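Local coordinates for protein L-amino acid deaminase (Proteus vulgaris, PDB 5HXW) that probably carries out the FAD-dependent oxidative deamination of L-amino acids as a membrane-bound flavoenzyme, at residues A[309-312]-A[313-317]; A[333-336]-A[337-341]; A[361-364]-A[365-368]. One frame throughout, in Å; residues are numbered along the deposited sequence.

Followed from the N terminus, the three contacts come one after another, each formed within one continuous run of eight or nine residues, so none closes a long loop, and none nests in or crosses another. Contact 1 lies where helix 308-311, which follows strand 293-303, runs into the loop leading to strand 326-329. That strand pairs in parallel with strand 293-303 and delivers the chain to helix 332-339, whose last turns form contact 2. Phe309 CE2 packs on Leu334 CD1 at 4.0 Å, joining contacts 1 and 2 directly. Contact 3 stands at the start of helix 364-377, which precedes strand 386-396 of the same large mixed sheet; its nearest atoms are about 8 Å from those of contact 2.

Contact 1. Residues A[309-312]-A[313-317]; sequences FTYG and YKYLP. With 16A (cetyl-trimethyl-ammonium), chain J.
The amide N of Tyr315 bonds to Gly312 O at 3.2 Å, and one residue earlier Lys314 N reaches Tyr311 O at 3.3 Å. In both cases the donor stands well above the carbonyl plane, more than 60° out of it, a geometry that goes with tight i+3 to i turns. Tyr311 O is also met by the edge of the Tyr315 ring, in its plane, with CD1 at 3.5 Å, and Lys314 CB also lies 3.4 Å from Tyr311 O. The two tyrosines point the same way: Tyr315 CE1 comes to the ring edge of Tyr311 at CD1, 3.8 Å away. Tyr311 gains this place with its CG between N and C (chi1 59°); Tyr311 OH bonds to Thr256 O and Tyr315 OH to Ile396 O. Tyr313 turns instead to the surface, its ring edge at Thr310 O and one face under Lys314 CG. The alkyl tail of a cetyl-trimethyl-ammonium ion runs past Gly312 O and lies 3.7 Å from Tyr315 CD2 at its C6. Successive i+3 to i hydrogen bonds, as in 3-10-like turns, thus carry on from helix 308-311 and form part of the wall of a detergent-tail pocket.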
ATOM      1  N   PHE A 309     -23.773   1.820   4.214  1.00 64.44           N
ATOM      2  CA  PHE A 309     -24.997   1.971   4.995  1.00 66.02           C
ATOM      3  C   PHE A 309     -24.909   1.326   6.386  1.00 66.44           C
ATOM      4  O   PHE A 309     -25.667   1.695   7.282  1.00 67.33           O
ATOM      5  CB  PHE A 309     -26.196   1.412   4.218  1.00 66.96           C
ATOM      6  CG  PHE A 309     -26.435   2.086   2.893  1.00 66.69           C
ATOM      7  CD1 PHE A 309     -27.148   3.285   2.821  1.00 67.72           C
ATOM      8  CD2 PHE A 309     -25.958   1.518   1.709  1.00 65.67           C
ATOM      9  CE1 PHE A 309     -27.374   3.907   1.595  1.00 67.60           C
ATOM     10  CE2 PHE A 309     -26.179   2.135   0.481  1.00 65.21           C
ATOM     11  CZ  PHE A 309     -26.888   3.331   0.425  1.00 66.35           C
ATOM     12  N   THR A 310     -23.982   0.381   6.552  1.00 65.29           N
ATOM     13  CA  THR A 310     -23.816  -0.371   7.797  1.00 66.14           C
ATOM     14  C   THR A 310     -22.872   0.329   8.781  1.00 66.68           C
ATOM     15  O   THR A 310     -23.255   0.581   9.928  1.00 68.62           O
ATOM     16  CB  THR A 310     -23.343  -1.823   7.531  1.00 65.51           C
ATOM     17  OG1 THR A 310     -24.210  -2.448   6.574  1.00 65.28           O
ATOM     18  CG2 THR A 310     -23.335  -2.656   8.817  1.00 66.14           C
ATOM     19  N   TYR A 311     -21.650   0.629   8.333  1.00 65.31           N
ATOM     20  CA  TYR A 311     -20.618   1.207   9.201  1.00 65.37           C
ATOM     21  C   TYR A 311     -19.877   2.413   8.609  1.00 64.91           C
ATOM     22  O   TYR A 311     -18.807   2.794   9.092  1.00 65.38           O
ATOM     23  CB  TYR A 311     -19.634   0.126   9.689  1.00 64.69           C
ATOM     24  CG  TYR A 311     -18.892  -0.622   8.602  1.00 62.77           C
ATOM     25  CD1 TYR A 311     -17.710  -0.106   8.046  1.00 61.15           C
ATOM     26  CD2 TYR A 311     -19.353  -1.863   8.143  1.00 62.44           C
ATOM     27  CE1 TYR A 311     -17.024  -0.793   7.053  1.00 59.53           C
ATOM     28  CE2 TYR A 311     -18.669  -2.561   7.152  1.00 61.03           C
ATOM     29  CZ  TYR A 311     -17.509  -2.021   6.612  1.00 59.80           C
ATOM     30  OH  TYR A 311     -16.827  -2.703   5.634  1.00 58.84           O
ATOM     31  N   GLY A 312     -20.465   3.020   7.582  1.00 65.02           N
ATOM     32  CA  GLY A 312     -19.948   4.254   6.992  1.00 64.85           C
ATOM     33  C   GLY A 312     -20.040   5.462   7.907  1.00 67.04           C
ATOM     34  O   GLY A 312     -19.366   6.471   7.666  1.00 67.38           O
ATOM     35  N   TYR A 313     -20.870   5.363   8.950  1.00 69.04           N
ATOM     36  CA  TYR A 313     -20.987   6.406   9.980  1.00 70.95           C
ATOM     37  C   TYR A 313     -19.689   6.577  10.779  1.00 71.60           C
ATOM     38  O   TYR A 313     -19.379   7.678  11.243  1.00 72.52           O
ATOM     39  CB  TYR A 313     -22.186   6.149  10.910  1.00 72.33           C
ATOM     40  CG  TYR A 313     -21.995   5.063  11.961  1.00 72.95           C
ATOM     41  CD1 TYR A 313     -22.275   3.720  11.671  1.00 72.50           C
ATOM     42  CD2 TYR A 313     -21.551   5.383  13.255  1.00 73.73           C
ATOM     43  CE1 TYR A 313     -22.104   2.727  12.631  1.00 73.12           C
ATOM     44  CE2 TYR A 313     -21.376   4.396  14.220  1.00 74.53           C
ATOM     45  CZ  TYR A 313     -21.654   3.072  13.906  1.00 74.41           C
ATOM     46  OH  TYR A 313     -21.484   2.096  14.863  1.00 75.40           O
ATOM     47  N   LYS A 314     -18.947   5.477  10.921  1.00 71.53           N
ATOM     48  CA  LYS A 314     -17.649   5.455  11.603  1.00 72.67           C
ATOM     49  C   LYS A 314     -16.561   6.235  10.852  1.00 72.27           C
ATOM     50  O   LYS A 314     -15.532   6.583  11.436  1.00 72.73           O
ATOM     51  CB  LYS A 314     -17.191   4.011  11.827  1.00 71.83           C
ATOM     52  CG  LYS A 314     -18.015   3.230  12.836  1.00 72.92           C
ATOM     53  CD  LYS A 314     -17.585   1.775  12.860  1.00 72.50           C
ATOM     54  CE  LYS A 314     -18.406   0.968  13.850  1.00 74.28           C
ATOM     55  NZ  LYS A 314     -18.013  -0.467  13.821  1.00 73.91           N
ATOM     56  N   TYR A 315     -16.805   6.504   9.569  1.00 72.48           N
ATOM     57  CA  TYR A 315     -15.859   7.206   8.696  1.00 72.56           C
ATOM     58  C   TYR A 315     -16.141   8.707   8.597  1.00 75.49           C
ATOM     59  O   TYR A 315     -15.443   9.424   7.874  1.00 75.59           O
ATOM     60  CB  TYR A 315     -15.877   6.589   7.292  1.00 69.59           C
ATOM     61  CG  TYR A 315     -15.263   5.211   7.191  1.00 67.45           C
ATOM     62  CD1 TYR A 315     -15.945   4.079   7.656  1.00 67.54           C
ATOM     63  CD2 TYR A 315     -14.010   5.032   6.603  1.00 65.91           C
ATOM     64  CE1 TYR A 315     -15.385   2.813   7.556  1.00 66.63           C
ATOM     65  CE2 TYR A 315     -13.442   3.766   6.496  1.00 65.12           C
ATOM     66  CZ  TYR A 315     -14.134   2.661   6.973  1.00 65.50           C
ATOM     67  OH  TYR A 315     -13.583   1.404   6.870  1.00 65.20           O
ATOM     68  N   LEU A 316     -17.160   9.172   9.321  1.00 79.89           N
ATOM     69  CA  LEU A 316     -17.570  10.585   9.303  1.00 83.56           C
ATOM     70  C   LEU A 316     -16.559  11.604   9.875  1.00 87.44           C
ATOM     71  O   LEU A 316     -16.469  12.715   9.336  1.00 88.14           O
ATOM     72  CB  LEU A 316     -18.961  10.774   9.931  1.00 84.47           C
ATOM     73  CG  LEU A 316     -20.194  10.297   9.150  1.00 84.22           C
ATOM     74  CD1 LEU A 316     -21.406  10.217  10.069  1.00 85.83           C
ATOM     75  CD2 LEU A 316     -20.495  11.185   7.948  1.00 83.64           C
ATOM     76  N   PRO A 317     -15.798  11.243  10.951  1.00 90.47           N
ATOM     77  CA  PRO A 317     -14.728  12.142  11.433  1.00 93.99           C
ATOM     78  C   PRO A 317     -13.566  12.388  10.458  1.00 96.63           C
ATOM     79  O   PRO A 317     -12.744  13.278  10.705  1.00 98.97           O
ATOM     80  CB  PRO A 317     -14.208  11.426  12.686  1.00 93.78           C
ATOM     81  CG  PRO A 317     -15.366  10.630  13.163  1.00 93.38           C
ATOM     82  CD  PRO A 317     -16.004  10.130  11.903  1.00 91.13           C
TER
HETATM   83  C1  16A J 504     -20.789   8.418   4.871  1.00 71.89           C
HETATM   84  C2  16A J 504     -19.866   7.431   4.190  1.00 71.35           C
HETATM   85  C3  16A J 504     -18.406   7.781   4.458  1.00 71.04           C
HETATM   86  C4  16A J 504     -17.478   6.903   3.627  1.00 71.12           C
HETATM   87  C5  16A J 504     -16.118   7.561   3.442  1.00 70.98           C
HETATM   88  C6  16A J 504     -15.021   6.509   3.356  1.00 72.03           C
HETATM   89  C7  16A J 504     -13.639   7.149   3.410  1.00 72.72           C
HETATM   90  C8  16A J 504     -12.636   6.333   2.606  1.00 73.26           C
HETATM   91  C9  16A J 504     -11.260   6.388   3.255  1.00 77.17           C
HETATM   92  C10 16A J 504     -10.261   7.121   2.364  1.00 79.77           C
HETATM   93  C11 16A J 504      -9.306   7.978   3.186  1.00 81.98           C
HETATM   94  C12 16A J 504      -7.929   7.328   3.279  1.00 85.58           C
HETATM   95  C13 16A J 504      -6.850   8.214   2.669  1.00 87.78           C
HETATM   96  C14 16A J 504      -5.564   7.423   2.448  1.00 89.21           C
HETATM   97  C15 16A J 504      -4.922   7.776   1.110  1.00 89.62           C
HETATM   98  C16 16A J 504      -3.391   7.677   1.200  1.00 89.70           C
HETATM   99  N1  16A J 504      -2.662   7.308  -0.040  1.00 89.70           N
HETATM  100  C17 16A J 504      -1.225   7.400   0.246  1.00 90.38           C
HETATM  101  C18 16A J 504      -2.921   5.924  -0.458  1.00 89.57           C
HETATM  102  C19 16A J 504      -2.941   8.223  -1.161  1.00 88.61           C

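Contact 2. Residues A[333-336]-A[337-341]; sequences QLIN and SFMQS. With 16A (cetyl-trimethyl-ammonium), chain H; 16A (cetyl-trimethyl-ammonium), chain I.
Phe338 leans back toward the carbonyl of Leu334, one helical turn earlier, and its side chain can be followed outward. CB lies at equal distance from Leu334 O and Ile335 O. With CG anti to its own carbonyl carbon (chi1 -82°), the ring swings back along the helix: CG itself lies 4.0 Å from Leu334 O, and CD2 comes obliquely within 3.4 Å of it. Further out, CE2 meets Leu334 CD1 at 3.7 Å, the two side chains lying alongside and pointing the same way. Beyond, the ring is turned obliquely toward the detergent that also touches Leu334 CD2, with Phe338 CE2 4.4 Å from its C8. Leu334 O also accepts Phe338 N at 3.1 Å, and Ser337 N bonds to Gln333 O in the register of a regular alpha-helix. Toward the C-terminal end the ladder frays: Met339 N still bonds to Ile335 O, but Asn336 O receives only weak bonds from Met339 N and Gln340 N, and Ser337 O is taken by Lys306 NZ. Met339 folds its CG over Ile335 O, and its SD comes 4.3 Å from Ile335 CG2. Ile335 CD1 touches two tails, C14 of that same detergent and C9 of a second, the latter 3.9 Å away. The second ion ends beside the final turn, its C16 3.4 Å from Phe338 O and its methyl C19 near Ser341 OG. A quaternary ammonium has no N-H to donate, so its hold is probably a mix of electrostatic attraction and apolar packing, consistent with a positive head near helix-end carbonyls and a tail on an apolar face.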
ATOM      1  N   GLN A 333     -20.010   0.603  -8.558  1.00 72.28           N
ATOM      2  CA  GLN A 333     -19.550  -0.141  -7.376  1.00 71.42           C
ATOM      3  C   GLN A 333     -20.686  -0.546  -6.440  1.00 69.52           C
ATOM      4  O   GLN A 333     -20.637  -1.628  -5.856  1.00 68.91           O
ATOM      5  CB  GLN A 333     -18.468   0.626  -6.604  1.00 73.19           C
ATOM      6  CG  GLN A 333     -17.168   0.851  -7.371  1.00 76.35           C
ATOM      7  CD  GLN A 333     -16.449  -0.438  -7.704  1.00 79.17           C
ATOM      8  OE1 GLN A 333     -16.655  -1.020  -8.771  1.00 82.12           O
ATOM      9  NE2 GLN A 333     -15.612  -0.902  -6.783  1.00 80.66           N
ATOM     10  N   LEU A 334     -21.699   0.314  -6.311  1.00 67.45           N
ATOM     11  CA  LEU A 334     -22.888   0.000  -5.521  1.00 67.64           C
ATOM     12  C   LEU A 334     -23.601  -1.246  -6.050  1.00 67.63           C
ATOM     13  O   LEU A 334     -23.906  -2.164  -5.282  1.00 67.80           O
ATOM     14  CB  LEU A 334     -23.856   1.197  -5.451  1.00 68.00           C
ATOM     15  CG  LEU A 334     -25.080   1.053  -4.533  1.00 68.32           C
ATOM     16  CD1 LEU A 334     -24.696   1.078  -3.059  1.00 68.29           C
ATOM     17  CD2 LEU A 334     -26.101   2.133  -4.828  1.00 69.43           C
ATOM     18  N   ILE A 335     -23.840  -1.264  -7.361  1.00 66.95           N
ATOM     19  CA  ILE A 335     -24.493  -2.382  -8.038  1.00 67.51           C
ATOM     20  C   ILE A 335     -23.654  -3.665  -7.921  1.00 66.94           C
ATOM     21  O   ILE A 335     -24.199  -4.728  -7.615  1.00 67.91           O
ATOM     22  CB  ILE A 335     -24.842  -2.034  -9.511  1.00 67.75           C
ATOM     23  CG1 ILE A 335     -25.737  -0.775  -9.604  1.00 68.27           C
ATOM     24  CG2 ILE A 335     -25.474  -3.221 -10.227  1.00 68.62           C
ATOM     25  CD1 ILE A 335     -27.121  -0.870  -8.975  1.00 69.13           C
ATOM     26  N   ASN A 336     -22.340  -3.551  -8.138  1.00 65.85           N
ATOM     27  CA  ASN A 336     -21.404  -4.665  -7.935  1.00 65.86           C
ATOM     28  C   ASN A 336     -21.412  -5.187  -6.496  1.00 66.82           C
ATOM     29  O   ASN A 336     -21.363  -6.403  -6.276  1.00 67.86           O
ATOM     30  CB  ASN A 336     -19.972  -4.276  -8.335  1.00 64.55           C
ATOM     31  CG  ASN A 336     -19.815  -3.995  -9.827  1.00 64.50           C
ATOM     32  OD1 ASN A 336     -20.620  -4.419 -10.655  1.00 65.04           O
ATOM     33  ND2 ASN A 336     -18.755  -3.274 -10.170  1.00 64.10           N
ATOM     34  N   SER A 337     -21.485  -4.261  -5.537  1.00 66.84           N
ATOM     35  CA  SER A 337     -21.525  -4.571  -4.106  1.00 66.86           C
ATOM     36  C   SER A 337     -22.732  -5.423  -3.727  1.00 68.80           C
ATOM     37  O   SER A 337     -22.590  -6.400  -2.986  1.00 69.38           O
ATOM     38  CB  SER A 337     -21.521  -3.285  -3.280  1.00 66.94           C
ATOM     39  OG  SER A 337     -21.218  -3.552  -1.928  1.00 67.79           O
ATOM     40  N   PHE A 338     -23.905  -5.057  -4.245  1.00 69.50           N
ATOM     41  CA  PHE A 338     -25.140  -5.795  -3.972  1.00 71.76           C
ATOM     42  C   PHE A 338     -25.184  -7.172  -4.634  1.00 73.93           C
ATOM     43  O   PHE A 338     -25.879  -8.070  -4.152  1.00 75.53           O
ATOM     44  CB  PHE A 338     -26.385  -4.974  -4.337  1.00 71.49           C
ATOM     45  CG  PHE A 338     -26.793  -3.984  -3.279  1.00 70.88           C
ATOM     46  CD1 PHE A 338     -27.230  -4.416  -2.021  1.00 71.52           C
ATOM     47  CD2 PHE A 338     -26.755  -2.615  -3.538  1.00 70.03           C
ATOM     48  CE1 PHE A 338     -27.608  -3.502  -1.044  1.00 71.51           C
ATOM     49  CE2 PHE A 338     -27.134  -1.697  -2.564  1.00 70.43           C
ATOM     50  CZ  PHE A 338     -27.562  -2.140  -1.317  1.00 70.98           C
ATOM     51  N   MET A 339     -24.440  -7.337  -5.727  1.00 75.74           N
ATOM     52  CA  MET A 339     -24.411  -8.622  -6.431  1.00 79.10           C
ATOM     53  C   MET A 339     -23.158  -9.479  -6.164  1.00 77.93           C
ATOM     54  O   MET A 339     -22.986 -10.546  -6.756  1.00 78.48           O
ATOM     55  CB  MET A 339     -24.735  -8.449  -7.923  1.00 81.68           C
ATOM     56  CG  MET A 339     -23.638  -7.890  -8.812  1.00 81.74           C
ATOM     57  SD  MET A 339     -24.290  -7.359 -10.413  1.00 87.53           S
ATOM     58  CE  MET A 339     -25.458  -8.656 -10.828  1.00 86.80           C
ATOM     59  N   GLN A 340     -22.296  -8.998  -5.270  1.00 76.68           N
ATOM     60  CA  GLN A 340     -21.282  -9.832  -4.641  1.00 76.34           C
ATOM     61  C   GLN A 340     -21.949 -10.582  -3.497  1.00 78.01           C
ATOM     62  O   GLN A 340     -22.585  -9.965  -2.633  1.00 78.52           O
ATOM     63  CB  GLN A 340     -20.128  -8.985  -4.102  1.00 75.12           C
ATOM     64  CG  GLN A 340     -19.072  -8.622  -5.135  1.00 74.79           C
ATOM     65  CD  GLN A 340     -18.093  -7.563  -4.653  1.00 74.12           C
ATOM     66  OE1 GLN A 340     -17.896  -7.363  -3.452  1.00 74.13           O
ATOM     67  NE2 GLN A 340     -17.466  -6.878  -5.599  1.00 74.12           N
ATOM     68  N   SER A 341     -21.825 -11.909  -3.512  1.00 78.95           N
ATOM     69  CA  SER A 341     -22.329 -12.754  -2.430  1.00 79.27           C
ATOM     70  C   SER A 341     -21.542 -12.542  -1.142  1.00 77.69           C
ATOM     71  O   SER A 341     -20.348 -12.224  -1.175  1.00 75.58           O
ATOM     72  CB  SER A 341     -22.306 -14.230  -2.830  1.00 80.97           C
ATOM     73  OG  SER A 341     -23.447 -14.556  -3.604  1.00 83.37           O
TER
HETATM   74  C1  16A H 502     -36.846   2.030  -9.855  1.00 64.67           C
HETATM   75  C2  16A H 502     -35.436   1.776  -9.366  1.00 65.47           C
HETATM   76  C3  16A H 502     -35.086   0.295  -9.465  1.00 66.16           C
HETATM   77  C4  16A H 502     -33.589   0.066  -9.296  1.00 66.83           C
HETATM   78  C5  16A H 502     -33.309  -1.388  -8.928  1.00 67.84           C
HETATM   79  C6  16A H 502     -32.023  -1.887  -9.575  1.00 68.49           C
HETATM   80  C7  16A H 502     -31.224  -2.734  -8.592  1.00 69.72           C
HETATM   81  C8  16A H 502     -30.441  -3.828  -9.306  1.00 70.14           C
HETATM   82  C9  16A H 502     -29.183  -4.178  -8.518  1.00 70.83           C
HETATM   83  C10 16A H 502     -28.888  -5.670  -8.581  1.00 71.58           C
HETATM   84  C11 16A H 502     -29.276  -6.376  -7.288  1.00 72.89           C
HETATM   85  C12 16A H 502     -28.266  -7.462  -6.944  1.00 74.88           C
HETATM   86  C13 16A H 502     -28.814  -8.850  -7.254  1.00 77.01           C
HETATM   87  C14 16A H 502     -28.952  -9.656  -5.970  1.00 79.72           C
HETATM   88  C15 16A H 502     -28.280 -11.022  -6.082  1.00 83.15           C
HETATM   89  C16 16A H 502     -27.065 -11.114  -5.146  1.00 86.50           C
HETATM   90  N1  16A H 502     -27.187 -11.960  -3.923  1.00 88.08           N
HETATM   91  C17 16A H 502     -28.237 -11.504  -2.990  1.00 87.35           C
HETATM   92  C18 16A H 502     -27.417 -13.382  -4.254  1.00 88.84           C
HETATM   93  C19 16A H 502     -25.910 -11.874  -3.205  1.00 88.50           C
HETATM   94  C1  16A I 503     -32.425   7.955  -1.385  1.00 81.29           C
HETATM   95  C2  16A I 503     -32.600   6.607  -0.718  1.00 80.94           C
HETATM   96  C3  16A I 503     -32.942   5.522  -1.731  1.00 81.13           C
HETATM   97  C4  16A I 503     -32.917   4.152  -1.064  1.00 82.68           C
HETATM   98  C5  16A I 503     -32.429   3.076  -2.026  1.00 85.17           C
HETATM   99  C6  16A I 503     -31.094   2.467  -1.567  1.00 87.26           C
HETATM  100  C7  16A I 503     -30.771   1.170  -2.317  1.00 88.14           C
HETATM  101  C8  16A I 503     -30.085   1.419  -3.664  1.00 89.99           C
HETATM  102  C9  16A I 503     -31.029   1.103  -4.831  1.00 89.34           C
HETATM  103  C10 16A I 503     -30.281   1.006  -6.159  1.00 89.04           C
HETATM  104  C11 16A I 503     -30.127   2.371  -6.835  1.00 89.34           C
HETATM  105  C12 16A I 503     -29.376   2.244  -8.155  1.00 89.57           C
HETATM  106  C13 16A I 503     -28.097   3.075  -8.162  1.00 88.96           C
HETATM  107  C14 16A I 503     -27.333   2.837  -9.461  1.00 91.19           C
HETATM  108  C15 16A I 503     -25.988   3.559  -9.475  1.00 92.99           C
HETATM  109  C16 16A I 503     -25.066   2.997 -10.572  1.00 94.86           C
HETATM  110  N1  16A I 503     -24.665   3.916 -11.674  1.00 95.43           N
HETATM  111  C17 16A I 503     -25.780   4.095 -12.605  1.00 95.76           C
HETATM  112  C18 16A I 503     -24.233   5.245 -11.206  1.00 96.19           C
HETATM  113  C19 16A I 503     -23.571   3.330 -12.463  1.00 93.76           C

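Contact 3. Residues A[361-364]-A[365-368]; sequences LPDL and PELN
Leu364, Asp363 and Pro365 bury the most surface in this turn, and together they start helix 364-377. Leu364 folds its CB against the next ring, 3.5 Å from Pro365 CD, and its carbonyl oxygen accepts the amide of Asn368 at 3.1 Å. Asp363, at the N-cap position, offers its own carbonyl to Leu367 N at 3.1 Å in a fairly straight bond of 160°, and its backbone N bonds to Ser262 OG. Its carboxylate turns forward over the first turn, CG lying anti to the backbone N (chi1 -170°). There OD1 rests 3.3 Å from Pro365 CD, the aspartate and the proline crossing at about a right angle, and OD2 rests on Glu366 CB at 3.4 Å. Pro365 lacks an N-H, which costs nothing in a first turn, where no earlier helical carbonyl awaits one. Glu366 brings a second acid close: OE1 is 4.1 Å from Asp363 OD2, the carboxylate planes 78° apart, a like-charge pairing probably eased by the positive end of the helix dipole. Below these acids Leu367, the buried residue here, packs with Pro297 and Gln389 of neighbouring strands, and its CD1 meets Pro362 CB at 3.8 Å. That pairing of the residue before the N-cap (N', Pro362) with N4 (Leu367, four residues after the N-cap) is the hydrophobic staple of a helix N terminus.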
ATOM      1  N   LEU A 361     -11.458   2.803 -14.253  1.00 64.71           N
ATOM      2  CA  LEU A 361     -10.732   3.725 -15.129  1.00 65.89           C
ATOM      3  C   LEU A 361     -10.307   5.019 -14.422  1.00 65.79           C
ATOM      4  O   LEU A 361     -11.038   5.518 -13.562  1.00 65.35           O
ATOM      5  CB  LEU A 361     -11.564   4.061 -16.376  1.00 67.08           C
ATOM      6  CG  LEU A 361     -11.874   2.968 -17.407  1.00 67.69           C
ATOM      7  CD1 LEU A 361     -12.870   3.492 -18.429  1.00 68.82           C
ATOM      8  CD2 LEU A 361     -10.620   2.440 -18.098  1.00 68.10           C
ATOM      9  N   PRO A 362      -9.122   5.565 -14.784  1.00 66.36           N
ATOM     10  CA  PRO A 362      -8.710   6.881 -14.286  1.00 66.82           C
ATOM     11  C   PRO A 362      -9.623   8.007 -14.769  1.00 68.74           C
ATOM     12  O   PRO A 362     -10.092   7.984 -15.915  1.00 69.23           O
ATOM     13  CB  PRO A 362      -7.307   7.058 -14.877  1.00 67.02           C
ATOM     14  CG  PRO A 362      -7.239   6.110 -16.026  1.00 67.13           C
ATOM     15  CD  PRO A 362      -8.046   4.935 -15.573  1.00 66.52           C
ATOM     16  N   ASP A 363      -9.876   8.969 -13.883  1.00 70.11           N
ATOM     17  CA  ASP A 363     -10.613  10.185 -14.220  1.00 72.56           C
ATOM     18  C   ASP A 363      -9.697  11.090 -15.056  1.00 73.53           C
ATOM     19  O   ASP A 363      -8.773  11.724 -14.526  1.00 72.91           O
ATOM     20  CB  ASP A 363     -11.089  10.880 -12.933  1.00 73.65           C
ATOM     21  CG  ASP A 363     -12.072  12.024 -13.188  1.00 76.61           C
ATOM     22  OD1 ASP A 363     -12.338  12.389 -14.354  1.00 79.01           O
ATOM     23  OD2 ASP A 363     -12.580  12.576 -12.191  1.00 77.55           O
ATOM     24  N   LEU A 364      -9.952  11.121 -16.365  1.00 74.59           N
ATOM     25  CA  LEU A 364      -9.082  11.822 -17.326  1.00 76.18           C
ATOM     26  C   LEU A 364      -9.152  13.362 -17.281  1.00 78.08           C
ATOM     27  O   LEU A 364      -8.103  14.003 -17.393  1.00 79.22           O
ATOM     28  CB  LEU A 364      -9.256  11.290 -18.764  1.00 76.05           C
ATOM     29  CG  LEU A 364      -8.869   9.842 -19.109  1.00 75.06           C
ATOM     30  CD1 LEU A 364      -9.249   9.513 -20.544  1.00 76.23           C
ATOM     31  CD2 LEU A 364      -7.390   9.558 -18.886  1.00 74.78           C
ATOM     32  N   PRO A 365     -10.369  13.957 -17.133  1.00 79.25           N
ATOM     33  CA  PRO A 365     -10.418  15.409 -16.868  1.00 80.65           C
ATOM     34  C   PRO A 365      -9.723  15.853 -15.574  1.00 80.43           C
ATOM     35  O   PRO A 365      -9.077  16.905 -15.567  1.00 82.52           O
ATOM     36  CB  PRO A 365     -11.921  15.701 -16.794  1.00 80.43           C
ATOM     37  CG  PRO A 365     -12.531  14.677 -17.680  1.00 80.02           C
ATOM     38  CD  PRO A 365     -11.714  13.437 -17.461  1.00 78.81           C
ATOM     39  N   GLU A 366      -9.853  15.057 -14.507  1.00 79.57           N
ATOM     40  CA  GLU A 366      -9.217  15.326 -13.206  1.00 79.81           C
ATOM     41  C   GLU A 366      -7.688  15.320 -13.306  1.00 78.64           C
ATOM     42  O   GLU A 366      -7.033  16.226 -12.783  1.00 79.36           O
ATOM     43  CB  GLU A 366      -9.697  14.316 -12.151  1.00 80.70           C
ATOM     44  CG  GLU A 366      -9.193  14.530 -10.725  1.00 82.43           C
ATOM     45  CD  GLU A 366      -9.877  15.683 -10.009  1.00 85.73           C
ATOM     46  OE1 GLU A 366     -11.121  15.659  -9.859  1.00 86.38           O
ATOM     47  OE2 GLU A 366      -9.162  16.616  -9.584  1.00 89.00           O
ATOM     48  N   LEU A 367      -7.144  14.303 -13.982  1.00 76.48           N
ATOM     49  CA  LEU A 367      -5.703  14.168 -14.224  1.00 75.41           C
ATOM     50  C   LEU A 367      -5.135  15.260 -15.130  1.00 77.11           C
ATOM     51  O   LEU A 367      -3.976  15.650 -14.977  1.00 77.47           O
ATOM     52  CB  LEU A 367      -5.372  12.791 -14.811  1.00 73.93           C
ATOM     53  CG  LEU A 367      -5.386  11.556 -13.902  1.00 72.41           C
ATOM     54  CD1 LEU A 367      -5.334  10.289 -14.739  1.00 71.55           C
ATOM     55  CD2 LEU A 367      -4.256  11.561 -12.877  1.00 72.01           C
ATOM     56  N   ASN A 368      -5.955  15.742 -16.065  1.00 77.93           N
ATOM     57  CA  ASN A 368      -5.555  16.805 -16.987  1.00 79.16           C
ATOM     58  C   ASN A 368      -5.427  18.179 -16.318  1.00 79.60           C
ATOM     59  O   ASN A 368      -4.421  18.865 -16.504  1.00 80.55           O
ATOM     60  CB  ASN A 368      -6.497  16.868 -18.196  1.00 79.94           C
ATOM     61  CG  ASN A 368      -6.006  17.821 -19.269  1.00 82.25           C
ATOM     62  OD1 ASN A 368      -6.613  18.866 -19.509  1.00 83.47           O
ATOM     63  ND2 ASN A 368      -4.893  17.473 -19.913  1.00 82.63           N
TER